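PDB 4ZKQ: putative uncharacterized protein from Cricetid herpesvirus 2, which probably acts as a viral decoy receptor that binds host chemokines. Local coordinates for residues Leu38-Pro43 and Gln120-Gln125; Trp94-His99 and His158-Glu163. All blocks are in the same frame, centred on the assembly; numbering follows the deposited sequence.

How the contacts relate
Both contacts reach the same mixed sheet and lie on the same side of the chain's centre, their own centres about 17 Å apart. Contact 1 sets the loop residues 38-43 on strand 117-125, the outermost strand at one end of that sheet. Contact 2 ties the end of strand 85-94 to the start of strand 161-169, farther in. Strand 132-143 runs between 117-125 and 85-94. The two contacts meet directly where Phe121 and Trp94 pack edge-to-face, with Phe121 CE2 3.8 Å from Trp94 CG. Along the chain their segments alternate. Contact 1 rests on van der Waals packing, largely of valine methyls on the loop backbone, contact 2 on a disulfide and hydrogen bonds.

Contact 1: residues Leu38-Pro43 and Gln120-Gln125; sequences LPIKLP and QFVTVQ
Pro39, which follows a cis peptide bond, directs CB at the strand, 3.5 Å from the amide NE2 of Gln120. The Gln120 chain runs out extended to reach it, with CG anti to the backbone N (chi1 -176°). The same CB lies 4.3 Å from Val122 CG1, a looser apolar touch. At Ile40, Val122 CG2 sits 3.5 Å from the backbone O and also touches Ile40 CB at 4.2 Å, while the end of the isoleucine side chain leads away. The CB of Lys41 points away from the strand and its main chain makes the contact, Val124 CG1 resting 3.5 Å from Lys41 C. This methyl continues to Leu42 N at 3.7 Å. The other branch, Val124 CG2, approaches Pro43 N at 4.0 Å, and the Pro43 ring passes Gln125 O through CD. No hydrogen bond joins the two segments; two valines from one side of the strand fit against the loop backbone. Pro43 is the N-cap residue of helix 44-51, where Ile47 receives both Ile40 and Leu42. Ile40 also packs on Phe137 of strand 132-143, whose backbone pairs with strand 117-125. The loop runs obliquely, at 41°, over this outermost strand on its way into the helix.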
ATOM      1  N   LEU A  38       2.995 -13.603 -15.146  1.00 21.86           N
ATOM      2  CA  LEU A  38       2.572 -14.874 -14.547  1.00 16.79           C
ATOM      3  C   LEU A  38       2.556 -15.989 -15.589  1.00 24.65           C
ATOM      4  O   LEU A  38       2.185 -15.756 -16.739  1.00 29.89           O
ATOM      5  CB  LEU A  38       1.189 -14.746 -13.911  1.00 22.59           C
ATOM      6  CG  LEU A  38       1.000 -13.674 -12.844  1.00 27.85           C
ATOM      7  CD1 LEU A  38      -0.406 -13.751 -12.263  1.00 29.27           C
ATOM      8  CD2 LEU A  38       2.041 -13.840 -11.760  1.00 22.42           C
ATOM      9  N   PRO A  39       2.945 -17.209 -15.191  1.00 24.48           N
ATOM     10  CA  PRO A  39       3.352 -17.531 -13.824  1.00 17.84           C
ATOM     11  C   PRO A  39       4.732 -16.971 -13.499  1.00 21.57           C
ATOM     12  O   PRO A  39       5.533 -16.730 -14.403  1.00 22.05           O
ATOM     13  CB  PRO A  39       3.366 -19.064 -13.816  1.00 22.14           C
ATOM     14  CG  PRO A  39       3.699 -19.424 -15.229  1.00 29.75           C
ATOM     15  CD  PRO A  39       3.015 -18.384 -16.079  1.00 29.17           C
ATOM     16  N   ILE A  40       4.998 -16.766 -12.216  1.00 19.15           N
ATOM     17  CA  ILE A  40       6.276 -16.231 -11.770  1.00 17.58           C
ATOM     18  C   ILE A  40       7.435 -17.072 -12.290  1.00 26.44           C
ATOM     19  O   ILE A  40       7.424 -18.295 -12.171  1.00 26.22           O
ATOM     20  CB  ILE A  40       6.347 -16.173 -10.239  1.00 18.61           C
ATOM     21  CG1 ILE A  40       5.239 -15.260  -9.691  1.00 15.13           C
ATOM     22  CG2 ILE A  40       7.738 -15.700  -9.778  1.00 21.41           C
ATOM     23  CD1 ILE A  40       5.358 -13.804 -10.134  1.00 17.65           C
ATOM     24  N   LYS A  41       8.431 -16.404 -12.862  1.00 20.67           N
ATOM     25  CA  LYS A  41       9.619 -17.085 -13.381  1.00 26.27           C
ATOM     26  C   LYS A  41      10.900 -16.368 -12.963  1.00 33.43           C
ATOM     27  O   LYS A  41      11.975 -16.637 -13.501  1.00 28.83           O
ATOM     28  CB  LYS A  41       9.542 -17.181 -14.907  1.00 33.09           C
ATOM     29  CG  LYS A  41       9.424 -15.827 -15.600  1.00 51.40           C
ATOM     30  CD  LYS A  41       9.179 -15.966 -17.098  1.00 60.12           C
ATOM     31  CE  LYS A  41       8.869 -14.620 -17.737  1.00 48.09           C
ATOM     32  NZ  LYS A  41       9.026 -14.642 -19.217  1.00 84.56           N
ATOM     33  N   LEU A  42      10.775 -15.456 -12.002  1.00 24.88           N
ATOM     34  CA  LEU A  42      11.905 -14.672 -11.510  1.00 26.39           C
ATOM     35  C   LEU A  42      12.022 -14.804 -10.000  1.00 22.51           C
ATOM     36  O   LEU A  42      11.014 -14.968  -9.311  1.00 24.89           O
ATOM     37  CB  LEU A  42      11.743 -13.193 -11.872  1.00 22.31           C
ATOM     38  CG  LEU A  42      11.777 -12.793 -13.345  1.00 30.84           C
ATOM     39  CD1 LEU A  42      11.474 -11.305 -13.475  1.00 31.57           C
ATOM     40  CD2 LEU A  42      13.122 -13.125 -13.969  1.00 40.27           C
ATOM     41  N   PRO A  43      13.252 -14.729  -9.468  1.00 23.21           N
ATOM     42  CA  PRO A  43      13.351 -14.679  -8.007  1.00 23.31           C
ATOM     43  C   PRO A  43      12.771 -13.377  -7.461  1.00 16.43           C
ATOM     44  O   PRO A  43      12.649 -12.403  -8.204  1.00 16.01           O
ATOM     45  CB  PRO A  43      14.861 -14.766  -7.747  1.00 31.90           C
ATOM     46  CG  PRO A  43      15.494 -14.300  -9.000  1.00 32.63           C
ATOM     47  CD  PRO A  43      14.574 -14.705 -10.115  1.00 28.15           C
ATOM     48  N   GLN A 120      -0.328 -21.204  -6.416  1.00 18.05           N
ATOM     49  CA  GLN A 120       0.421 -21.836  -7.482  1.00 16.81           C
ATOM     50  C   GLN A 120       1.904 -21.831  -7.127  1.00 22.57           C
ATOM     51  O   GLN A 120       2.437 -20.800  -6.719  1.00 17.13           O
ATOM     52  CB  GLN A 120       0.175 -21.108  -8.792  1.00 17.87           C
ATOM     53  CG  GLN A 120       0.826 -21.752  -9.981  1.00 24.78           C
ATOM     54  CD  GLN A 120       0.385 -21.121 -11.277  1.00 22.41           C
ATOM     55  OE1 GLN A 120      -0.616 -20.401 -11.327  1.00 18.35           O
ATOM     56  NE2 GLN A 120       1.136 -21.375 -12.334  1.00 24.18           N
ATOM     57  N   PHE A 121       2.554 -22.986  -7.255  1.00 20.45           N
ATOM     58  CA  PHE A 121       3.979 -23.110  -6.947  1.00 18.45           C
ATOM     59  C   PHE A 121       4.819 -23.167  -8.212  1.00 24.64           C
ATOM     60  O   PHE A 121       4.393 -23.710  -9.230  1.00 26.46           O
ATOM     61  CB  PHE A 121       4.252 -24.360  -6.107  1.00 28.08           C
ATOM     62  CG  PHE A 121       3.981 -24.180  -4.641  1.00 25.88           C
ATOM     63  CD1 PHE A 121       2.688 -24.163  -4.161  1.00 23.76           C
ATOM     64  CD2 PHE A 121       5.025 -24.035  -3.742  1.00 24.45           C
ATOM     65  CE1 PHE A 121       2.434 -24.003  -2.817  1.00 24.07           C
ATOM     66  CE2 PHE A 121       4.779 -23.873  -2.397  1.00 23.56           C
ATOM     67  CZ  PHE A 121       3.479 -23.857  -1.933  1.00 22.75           C
ATOM     68  N   VAL A 122       6.015 -22.591  -8.134  1.00 24.11           N
ATOM     69  CA  VAL A 122       6.985 -22.648  -9.216  1.00 21.87           C
ATOM     70  C   VAL A 122       8.377 -22.834  -8.639  1.00 24.58           C
ATOM     71  O   VAL A 122       8.608 -22.581  -7.457  1.00 18.98           O
ATOM     72  CB  VAL A 122       6.979 -21.375 -10.085  1.00 23.18           C
ATOM     73  CG1 VAL A 122       5.695 -21.275 -10.885  1.00 32.10           C
ATOM     74  CG2 VAL A 122       7.182 -20.127  -9.223  1.00 24.71           C
ATOM     75  N   THR A 123       9.296 -23.287  -9.482  1.00 32.34           N
ATOM     76  CA  THR A 123      10.707 -23.289  -9.146  1.00 26.69           C
ATOM     77  C   THR A 123      11.392 -22.317 -10.083  1.00 24.03           C
ATOM     78  O   THR A 123      11.138 -22.333 -11.289  1.00 26.69           O
ATOM     79  CB  THR A 123      11.332 -24.691  -9.271  1.00 28.53           C
ATOM     80  OG1 THR A 123      10.624 -25.600  -8.421  1.00 29.90           O
ATOM     81  CG2 THR A 123      12.803 -24.664  -8.870  1.00 34.56           C
ATOM     82  N   VAL A 124      12.235 -21.452  -9.527  1.00 25.68           N
ATOM     83  CA  VAL A 124      13.007 -20.510 -10.331  1.00 29.88           C
ATOM     84  C   VAL A 124      14.479 -20.595  -9.943  1.00 27.21           C
ATOM     85  O   VAL A 124      14.812 -21.044  -8.847  1.00 26.18           O
ATOM     86  CB  VAL A 124      12.518 -19.052 -10.154  1.00 30.87           C
ATOM     87  CG1 VAL A 124      11.072 -18.900 -10.622  1.00 26.69           C
ATOM     88  CG2 VAL A 124      12.667 -18.608  -8.707  1.00 30.21           C
ATOM     89  N   GLN A 125      15.347 -20.161 -10.852  1.00 34.73           N
ATOM     90  CA  GLN A 125      16.778 -20.085 -10.583  1.00 44.44           C
ATOM     91  C   GLN A 125      17.174 -18.666 -10.217  1.00 39.93           C
ATOM     92  O   GLN A 125      16.880 -17.731 -10.957  1.00 44.01           O
ATOM     93  CB  GLN A 125      17.584 -20.540 -11.798  1.00 46.87           C
ATOM     94  CG  GLN A 125      19.087 -20.465 -11.578  1.00 67.78           C
ATOM     95  CD  GLN A 125      19.870 -21.297 -12.569  1.00 69.97           C
ATOM     96  OE1 GLN A 125      19.623 -21.249 -13.774  1.00 67.12           O
ATOM     97  NE2 GLN A 125      20.816 -22.081 -12.062  1.00 61.06           N
TER

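Contact 2: residues Trp94-His99 and His158-Glu163; sequences WECPAH and HLCIQE
Cys160 lays its CB over one face of the Trp94 indole, 3.5 Å from the centroid of the six-membered ring and only 10° off its normal, a CH-pi contact. Its SG, anti to the carbonyl carbon (chi1 -56°), stands oblique to the same ring and closes the disulfide to Cys96 SG at 2.0 Å. Ile161 CG1 reaches Trp94 CZ3 at 3.9 Å, adding to the dense side. Here Trp94 and Ile161 form an antiparallel, non-hydrogen-bonded pair, the last rung where strand 85-94 ends and strand 161-169 begins, and the disulfide staples the chain just beyond it. Glu95 N gives a nearly straight hydrogen bond of 2.7 Å to Cys160 O. In return Gln162, its chain bent at chi2 (71°), brings NE2 to 2.7 Å from Glu95 O, on a lone pair of that oxygen, which itself lies nearly in the Gln162 amide plane; side chain and main chain thus grip Glu95 from both its N and its O. Packing thins toward the exposed side. The Glu95 carboxylate extends to a salt bridge with Lys93, the Pro97 and Leu159 side chains cross at about a right angle with Pro97 CG 4.1 Å from Leu159 CB, and the poorly ordered His99 only grazes Leu159 CD1, with CE1 4.5 Å away.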
ATOM      1  N   TRP A  94       9.124 -20.708  -0.204  1.00 18.48           N
ATOM      2  CA  TRP A  94       8.771 -21.927   0.516  1.00 23.70           C
ATOM      3  C   TRP A  94      10.008 -22.797   0.705  1.00 26.00           C
ATOM      4  O   TRP A  94      10.643 -23.195  -0.264  1.00 23.60           O
ATOM      5  CB  TRP A  94       7.695 -22.704  -0.246  1.00 19.62           C
ATOM      6  CG  TRP A  94       7.232 -23.948   0.450  1.00 21.67           C
ATOM      7  CD1 TRP A  94       7.677 -25.222   0.240  1.00 24.25           C
ATOM      8  CD2 TRP A  94       6.228 -24.036   1.471  1.00 20.55           C
ATOM      9  NE1 TRP A  94       7.011 -26.098   1.065  1.00 28.59           N
ATOM     10  CE2 TRP A  94       6.117 -25.395   1.830  1.00 25.20           C
ATOM     11  CE3 TRP A  94       5.413 -23.101   2.111  1.00 20.47           C
ATOM     12  CZ2 TRP A  94       5.226 -25.838   2.804  1.00 34.11           C
ATOM     13  CZ3 TRP A  94       4.526 -23.541   3.077  1.00 24.29           C
ATOM     14  CH2 TRP A  94       4.440 -24.900   3.415  1.00 23.79           C
ATOM     15  N   GLU A  95      10.359 -23.070   1.955  1.00 27.68           N
ATOM     16  CA  GLU A  95      11.486 -23.951   2.243  1.00 37.23           C
ATOM     17  C   GLU A  95      11.350 -24.474   3.659  1.00 31.32           C
ATOM     18  O   GLU A  95      11.606 -23.761   4.625  1.00 30.29           O
ATOM     19  CB  GLU A  95      12.819 -23.222   2.053  1.00 40.52           C
ATOM     20  CG  GLU A  95      14.040 -24.120   2.209  1.00 52.70           C
ATOM     21  CD  GLU A  95      15.313 -23.499   1.654  1.00 56.80           C
ATOM     22  OE1 GLU A  95      15.252 -22.381   1.101  1.00 63.71           O
ATOM     23  OE2 GLU A  95      16.380 -24.138   1.768  1.00 68.45           O
ATOM     24  N   CYS A  96      10.897 -25.716   3.767  1.00 33.56           N
ATOM     25  CA  CYS A  96      10.677 -26.350   5.055  1.00 40.48           C
ATOM     26  C   CYS A  96      11.986 -26.890   5.616  1.00 37.59           C
ATOM     27  O   CYS A  96      12.739 -27.541   4.890  1.00 46.99           O
ATOM     28  CB  CYS A  96       9.672 -27.490   4.921  1.00 43.51           C
ATOM     29  SG  CYS A  96       7.964 -26.969   4.730  1.00 38.18           S
ATOM     30  N   PRO A  97      12.270 -26.620   6.903  1.00 37.41           N
ATOM     31  CA  PRO A  97      13.372 -27.332   7.562  1.00 57.06           C
ATOM     32  C   PRO A  97      13.271 -28.849   7.388  1.00 58.82           C
ATOM     33  O   PRO A  97      12.192 -29.369   7.093  1.00 62.38           O
ATOM     34  CB  PRO A  97      13.211 -26.940   9.031  1.00 46.10           C
ATOM     35  CG  PRO A  97      12.567 -25.602   8.999  1.00 46.88           C
ATOM     36  CD  PRO A  97      11.740 -25.527   7.741  1.00 41.91           C
ATOM     37  N   ALA A  98      14.386 -29.549   7.569  1.00 69.43           N
ATOM     38  CA  ALA A  98      14.418 -30.994   7.364  1.00 62.62           C
ATOM     39  C   ALA A  98      13.467 -31.718   8.313  1.00 58.24           C
ATOM     40  O   ALA A  98      12.808 -32.683   7.928  1.00 63.04           O
ATOM     41  CB  ALA A  98      15.835 -31.519   7.538  1.00 59.76           C
ATOM     42  N   HIS A  99      13.385 -31.234   9.547  1.00 57.79           N
ATOM     43  CA  HIS A  99      12.647 -31.931  10.597  1.00 65.67           C
ATOM     44  C   HIS A  99      11.136 -31.692  10.552  1.00 62.10           C
ATOM     45  O   HIS A  99      10.376 -32.407  11.207  1.00 57.17           O
ATOM     46  CB  HIS A  99      13.188 -31.520  11.967  1.00 71.54           C
ATOM     47  CG  HIS A  99      12.889 -30.094  12.339  1.00 63.40           C
ATOM     48  ND1 HIS A  99      11.770 -29.735  13.038  1.00 68.18           N
ATOM     49  CD2 HIS A  99      13.588 -28.956  12.097  1.00 57.24           C
ATOM     50  CE1 HIS A  99      11.778 -28.413  13.224  1.00 58.68           C
ATOM     51  NE2 HIS A  99      12.860 -27.931  12.666  1.00 62.86           N
ATOM     52  N   HIS A 158       4.665 -22.504   9.937  1.00 25.53           N
ATOM     53  CA  HIS A 158       5.191 -21.163   9.696  1.00 34.38           C
ATOM     54  C   HIS A 158       6.670 -21.164   9.310  1.00 33.89           C
ATOM     55  O   HIS A 158       7.143 -20.251   8.631  1.00 28.46           O
ATOM     56  CB  HIS A 158       4.991 -20.294  10.934  1.00 33.46           C
ATOM     57  CG  HIS A 158       5.881 -20.663  12.079  1.00 37.31           C
ATOM     58  ND1 HIS A 158       5.637 -21.751  12.890  1.00 42.76           N
ATOM     59  CD2 HIS A 158       7.014 -20.091  12.545  1.00 43.85           C
ATOM     60  CE1 HIS A 158       6.586 -21.832  13.808  1.00 41.61           C
ATOM     61  NE2 HIS A 158       7.433 -20.838  13.622  1.00 47.52           N
ATOM     62  N   LEU A 159       7.399 -22.192   9.734  1.00 31.18           N
ATOM     63  CA  LEU A 159       8.835 -22.263   9.479  1.00 30.41           C
ATOM     64  C   LEU A 159       9.164 -22.540   8.017  1.00 28.10           C
ATOM     65  O   LEU A 159      10.320 -22.435   7.617  1.00 26.39           O
ATOM     66  CB  LEU A 159       9.484 -23.345  10.348  1.00 31.88           C
ATOM     67  CG  LEU A 159       9.414 -23.153  11.863  1.00 36.67           C
ATOM     68  CD1 LEU A 159       9.996 -24.363  12.565  1.00 41.04           C
ATOM     69  CD2 LEU A 159      10.150 -21.893  12.288  1.00 37.85           C
ATOM     70  N   CYS A 160       8.161 -22.903   7.223  1.00 24.70           N
ATOM     71  CA  CYS A 160       8.388 -23.183   5.805  1.00 24.09           C
ATOM     72  C   CYS A 160       8.334 -21.909   4.946  1.00 21.18           C
ATOM     73  O   CYS A 160       8.781 -21.911   3.801  1.00 23.69           O
ATOM     74  CB  CYS A 160       7.363 -24.199   5.295  1.00 29.82           C
ATOM     75  SG  CYS A 160       7.324 -25.765   6.233  1.00 30.77           S
ATOM     76  N   ILE A 161       7.792 -20.828   5.498  1.00 20.24           N
ATOM     77  CA  ILE A 161       7.680 -19.576   4.750  1.00 21.90           C
ATOM     78  C   ILE A 161       8.748 -18.589   5.220  1.00 17.53           C
ATOM     79  O   ILE A 161       8.604 -17.967   6.264  1.00 21.46           O
ATOM     80  CB  ILE A 161       6.279 -18.956   4.905  1.00 18.21           C
ATOM     81  CG1 ILE A 161       5.204 -19.978   4.507  1.00 22.29           C
ATOM     82  CG2 ILE A 161       6.154 -17.704   4.036  1.00 20.32           C
ATOM     83  CD1 ILE A 161       3.844 -19.682   5.078  1.00 26.56           C
ATOM     84  N   GLN A 162       9.823 -18.459   4.446  1.00 21.83           N
ATOM     85  CA  GLN A 162      10.942 -17.592   4.819  1.00 24.86           C
ATOM     86  C   GLN A 162      10.608 -16.113   4.680  1.00 23.79           C
ATOM     87  O   GLN A 162      11.035 -15.289   5.489  1.00 19.82           O
ATOM     88  CB  GLN A 162      12.170 -17.895   3.965  1.00 28.86           C
ATOM     89  CG  GLN A 162      13.030 -19.029   4.492  1.00 40.42           C
ATOM     90  CD  GLN A 162      12.365 -20.374   4.335  1.00 42.90           C
ATOM     91  OE1 GLN A 162      11.495 -20.552   3.482  1.00 52.56           O
ATOM     92  NE2 GLN A 162      12.770 -21.334   5.156  1.00 60.15           N
ATOM     93  N   GLU A 163       9.881 -15.775   3.623  1.00 18.05           N
ATOM     94  CA  GLU A 163       9.496 -14.395   3.388  1.00 17.69           C
ATOM     95  C   GLU A 163       8.333 -14.323   2.415  1.00 18.78           C
ATOM     96  O   GLU A 163       8.081 -15.267   1.658  1.00 18.12           O
ATOM     97  CB  GLU A 163      10.679 -13.596   2.841  1.00 15.76           C
ATOM     98  CG  GLU A 163      11.052 -13.973   1.429  1.00 21.80           C
ATOM     99  CD  GLU A 163      12.242 -13.197   0.899  1.00 24.38           C
ATOM    100  OE1 GLU A 163      13.041 -12.698   1.711  1.00 26.66           O
ATOM    101  OE2 GLU A 163      12.376 -13.094  -0.336  1.00 24.87           O
TER